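Local atomic coordinates of hypothetical protein PA5202 (Pseudomonas aeruginosa, PDB entry 1ZKI), a protein that is a hotdog-fold thioesterase that probably hydrolyses acyl-CoA thioesters. Residues V114-G117 with D118-V121; M12-A15 with Y16-L19. One frame throughout, in Å; residues are numbered along the deposited sequence. Where two conformers were deposited one is given.

From the N terminus, the chain first reaches contact 2, where the loop 12-15 runs into the short helix 15-20 and the first turn of that helix is capped. Strands 23-27 and 31-37, the long helix 51-70 and strands 76-85 and 93-103 come next. Contact 1 then closes the tight turn between strands 107-116 and 119-130, neighbours in the antiparallel sheet. The two contacts lie in series, neither nested nor crossing. They sit on opposite sides of the chain's centre, with their own centres about 23 Å apart: contact 2 at the start of a helix, contact 1 at the end of a hairpin.

Contact 1 (V114-G117 with D118-V121); sequences VRQG and DKLV
Gln116 and Lys119 pair across the strands next to the turn, their side chains running side by side in the same direction. Gln116 sends CG anti to its backbone N (chi1 -174°) and runs out straight; Lys119, also extended beyond CG, keeps pace until its NZ gives a hydrogen bond to Gln116 OE1 at 2.9 Å. The ammonium nitrogen sits a little out of the carbonyl plane. On the way, the lysine CG passes 3.4 Å from Gln116 O. The other amide atom, Gln116 NE2, is held by the carbonyls of Asp91 and Glu93, so both ends of the amide have partners and its rotation is fixed.

On the other face of the sheet, Arg115 and Leu120 form a non-hydrogen-bonded pair. The arginine stem runs out extended from CG to NE, and a right-angled turn at chi4 swings the guanidinium to the Leu120 side chain; Leu120 CD1 lies 4.1 Å above the plane, over the centre of one face. Arg115 NE makes a salt bridge with Glu113, while Leu120 also packs on Leu101 of the second subunit. Val114 and Val121, both buried, meet obliquely through Val114 CG1 and Val121 CB at 4.1 Å, and both also touch Leu54 of helix 51-70.

Backbone bonds tie the two strands together between these side chains. Gln116 N gives a bond to Lys119 O at 2.9 Å, and Lys119 N returns one to Gln116 O at 3.0 Å. Farther from the turn, Val121 N binds Val114 O at 2.8 Å. Gly117, with a positive phi of 57°, and Asp118 occupy the two corners. This is a two-residue beta hairpin with a type II' turn, joining neighbouring strands of the antiparallel hotdog sheet.

Contact 2 (M12-A15 with Y16-L19); sequences MISA and YSEL
Ser14 and Ser17 form a capping box at the start of helix 15-20, with Ser14 in the N-cap position. Each serine uses its side-chain oxygen to accept from the other's backbone. Ser17 N donates to Ser14 OG at 3.1 Å, and Ser14 N donates to Ser17 OG at 2.9 Å in a bond that is nearly straight (175° at the hydrogen). In both residues OG stands between the backbone N and the carbonyl carbon, which turns each hydroxyl toward the other's amide. The first turn of the helix proper follows, as Glu18 N bonds to Ser14 O and Leu19 N to Ala15 O.

The Glu18 side chain can be followed outward from there. Its CB lies 3.5 Å from both Ser14 O and Ala15 O, the two oxygens being on the same side of it. CG comes closer still to the first of them, 3.1 Å from Ser14 O, the same oxygen that accepts the Glu18 amide. The chain then bends at chi2 (-91°), which sets the carboxylate beside the end of Ile13, the two side chains crossing at a slant. Here CD meets Ile13 CD1 at 3.6 Å, the methyl sitting over one face of the carboxylate. OE1 is nearly as close to that methyl and makes a salt bridge with Arg9, earlier in the chain; OE2 lies a little farther from it.

Ile13 also links the cap to the sheet, since its side chain touches Pro24 of strand 23-27. On another side of the helix, Tyr16 OH is hydrogen-bonded to Ser56 of helix 51-70. Beside the capping bond, Ile13 CB rests 3.5 Å from Ser17 OG.

Contact 1 (V114-G117 with D118-V121)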
loop_
_atom_site.group_PDB
_atom_site.type_symbol
_atom_site.label_atom_id
_atom_site.label_comp_id
_atom_site.label_asym_id
_atom_site.label_seq_id
_atom_site.Cartn_x
_atom_site.Cartn_y
_atom_site.Cartn_z
ATOM N N VAL A 114 1.932 -6.988 7.604
ATOM C CA VAL A 114 2.192 -7.707 8.845
ATOM C C VAL A 114 1.106 -8.754 8.972
ATOM O O VAL A 114 -0.082 -8.449 8.787
ATOM C CB VAL A 114 2.147 -6.767 10.063
ATOM C CG1 VAL A 114 2.403 -7.550 11.369
ATOM C CG2 VAL A 114 3.169 -5.620 9.885
ATOM N N ARG A 115 1.515 -9.980 9.277
ATOM C CA ARG A 115 0.573 -11.089 9.393
ATOM C C ARG A 115 0.858 -11.922 10.627
ATOM O O ARG A 115 1.973 -11.936 11.150
ATOM C CB ARG A 115 0.661 -12.005 8.166
ATOM C CG ARG A 115 0.139 -11.388 6.885
ATOM C CD ARG A 115 0.078 -12.429 5.748
ATOM N NE ARG A 115 -0.550 -11.804 4.598
ATOM C CZ ARG A 115 -1.857 -11.790 4.374
ATOM N NH1 ARG A 115 -2.687 -12.411 5.201
ATOM N NH2 ARG A 115 -2.328 -11.157 3.317
ATOM N N GLN A 116 -0.156 -12.654 11.064
ATOM C CA GLN A 116 0.061 -13.790 11.953
ATOM C C GLN A 116 -0.630 -14.961 11.249
ATOM O O GLN A 116 -1.858 -15.084 11.282
ATOM C CB GLN A 116 -0.536 -13.515 13.332
ATOM C CG GLN A 116 -0.234 -14.594 14.354
ATOM C CD GLN A 116 -0.727 -14.205 15.731
ATOM O OE1 GLN A 116 -1.927 -14.251 15.998
ATOM N NE2 GLN A 116 0.188 -13.839 16.613
ATOM N N GLY A 117 0.152 -15.793 10.571
ATOM C CA GLY A 117 -0.419 -16.825 9.699
ATOM C C GLY A 117 -1.335 -16.226 8.643
ATOM O O GLY A 117 -0.936 -15.315 7.913
ATOM N N ASP A 118 -2.570 -16.732 8.594
ATOM C CA ASP A 118 -3.599 -16.261 7.652
ATOM C C ASP A 118 -4.411 -15.069 8.191
ATOM O O ASP A 118 -5.522 -14.792 7.720
ATOM C CB ASP A 118 -4.537 -17.411 7.238
ATOM C CG ASP A 118 -5.554 -17.785 8.322
ATOM O OD1 ASP A 118 -5.308 -17.516 9.510
ATOM O OD2 ASP A 118 -6.615 -18.362 7.978
ATOM N N LYS A 119 -3.860 -14.378 9.184
ATOM C CA LYS A 119 -4.479 -13.159 9.685
ATOM C C LYS A 119 -3.691 -11.943 9.206
ATOM O O LYS A 119 -2.515 -11.788 9.552
ATOM C CB LYS A 119 -4.571 -13.171 11.212
ATOM C CG LYS A 119 -5.136 -14.471 11.814
ATOM C CD LYS A 119 -4.969 -14.416 13.316
ATOM C CE LYS A 119 -4.943 -15.802 13.919
ATOM N NZ LYS A 119 -4.212 -15.766 15.216
ATOM N N LEU A 120 -4.334 -11.077 8.418
ATOM C CA LEU A 120 -3.715 -9.801 8.050
ATOM C C LEU A 120 -3.874 -8.819 9.195
ATOM O O LEU A 120 -5.001 -8.498 9.604
ATOM C CB LEU A 120 -4.325 -9.233 6.761
ATOM C CG LEU A 120 -3.739 -7.914 6.261
ATOM C CD1 LEU A 120 -2.255 -8.007 5.954
ATOM C CD2 LEU A 120 -4.511 -7.418 5.011
ATOM N N VAL A 121 -2.744 -8.361 9.719
ATOM C CA VAL A 121 -2.740 -7.472 10.884
ATOM C C VAL A 121 -2.605 -6.001 10.479
ATOM O O VAL A 121 -3.307 -5.126 11.028
ATOM C CB VAL A 121 -1.604 -7.868 11.869
ATOM C CG1 VAL A 121 -1.404 -6.804 12.965
ATOM C CG2 VAL A 121 -1.923 -9.250 12.497
#

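Contact 2 (M12-A15 with Y16-L19)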
loop_
_atom_site.group_PDB
_atom_site.type_symbol
_atom_site.label_atom_id
_atom_site.label_comp_id
_atom_site.label_asym_id
_atom_site.label_seq_id
_atom_site.Cartn_x
_atom_site.Cartn_y
_atom_site.Cartn_z
HETATM N N MSE A 12 22.199 -5.396 10.651
HETATM C CA MSE A 12 20.794 -5.232 10.295
HETATM C C MSE A 12 19.930 -4.700 11.428
HETATM O O MSE A 12 18.701 -4.612 11.283
HETATM C CB MSE A 12 20.226 -6.568 9.839
HETATM C CG MSE A 12 20.933 -7.152 8.648
HETATM SE SE MSE A 12 20.009 -8.770 8.166
HETATM C CE MSE A 12 20.786 -9.996 9.457
ATOM N N ILE A 13 20.550 -4.392 12.563
ATOM C CA ILE A 13 19.793 -4.030 13.756
ATOM C C ILE A 13 20.267 -2.702 14.323
ATOM O O ILE A 13 21.361 -2.231 13.996
ATOM C CB ILE A 13 19.877 -5.130 14.852
ATOM C CG1 ILE A 13 21.322 -5.272 15.362
ATOM C CG2 ILE A 13 19.336 -6.460 14.329
ATOM C CD1 ILE A 13 21.521 -6.340 16.441
ATOM N N SER A 14 19.433 -2.099 15.158
ATOM C CA SER A 14 19.777 -0.853 15.844
ATOM C C SER A 14 19.416 -1.032 17.323
ATOM O O SER A 14 18.746 -2.006 17.678
ATOM C CB SER A 14 18.969 0.315 15.271
ATOM O OG SER A 14 17.566 0.140 15.471
ATOM N N ALA A 15 19.816 -0.087 18.170
ATOM C CA ALA A 15 19.420 -0.130 19.580
ATOM C C ALA A 15 17.894 -0.178 19.691
ATOM O O ALA A 15 17.343 -0.930 20.498
ATOM C CB ALA A 15 19.948 1.070 20.317
ATOM N N TYR A 16 17.210 0.611 18.862
ATOM C CA TYR A 16 15.756 0.652 18.953
ATOM C C TYR A 16 15.099 -0.649 18.465
ATOM O O TYR A 16 14.146 -1.138 19.089
ATOM C CB TYR A 16 15.191 1.876 18.228
ATOM C CG TYR A 16 13.691 1.998 18.305
ATOM C CD1 TYR A 16 13.068 2.442 19.479
ATOM C CD2 TYR A 16 12.888 1.676 17.197
ATOM C CE1 TYR A 16 11.665 2.577 19.548
ATOM C CE2 TYR A 16 11.478 1.803 17.257
ATOM C CZ TYR A 16 10.891 2.248 18.442
ATOM O OH TYR A 16 9.531 2.392 18.529
ATOM N N SER A 17 15.609 -1.235 17.384
ATOM C CA SER A 17 15.019 -2.488 16.908
ATOM C C SER A 17 15.210 -3.566 17.976
ATOM O O SER A 17 14.328 -4.371 18.213
ATOM C CB SER A 17 15.590 -2.928 15.550
ATOM O OG SER A 17 16.910 -3.449 15.654
ATOM N N GLU A 18 16.342 -3.542 18.658
ATOM C CA GLU A 18 16.593 -4.480 19.768
ATOM C C GLU A 18 15.643 -4.303 20.950
ATOM O O GLU A 18 15.177 -5.293 21.539
ATOM C CB GLU A 18 18.034 -4.322 20.232
ATOM C CG GLU A 18 18.983 -4.749 19.173
ATOM C CD GLU A 18 19.304 -6.183 19.327
ATOM O OE1 GLU A 18 18.623 -6.988 18.642
ATOM O OE2 GLU A 18 20.207 -6.482 20.164
ATOM N N LEU A 19 15.357 -3.044 21.281
ATOM C CA LEU A 19 14.456 -2.688 22.371
ATOM C C LEU A 19 13.068 -3.268 22.105
ATOM O O LEU A 19 12.463 -3.905 22.968
ATOM C CB LEU A 19 14.329 -1.165 22.467
ATOM C CG LEU A 19 13.339 -0.646 23.520
ATOM C CD1 LEU A 19 13.935 -0.772 24.939
ATOM C CD2 LEU A 19 12.875 0.809 23.194
#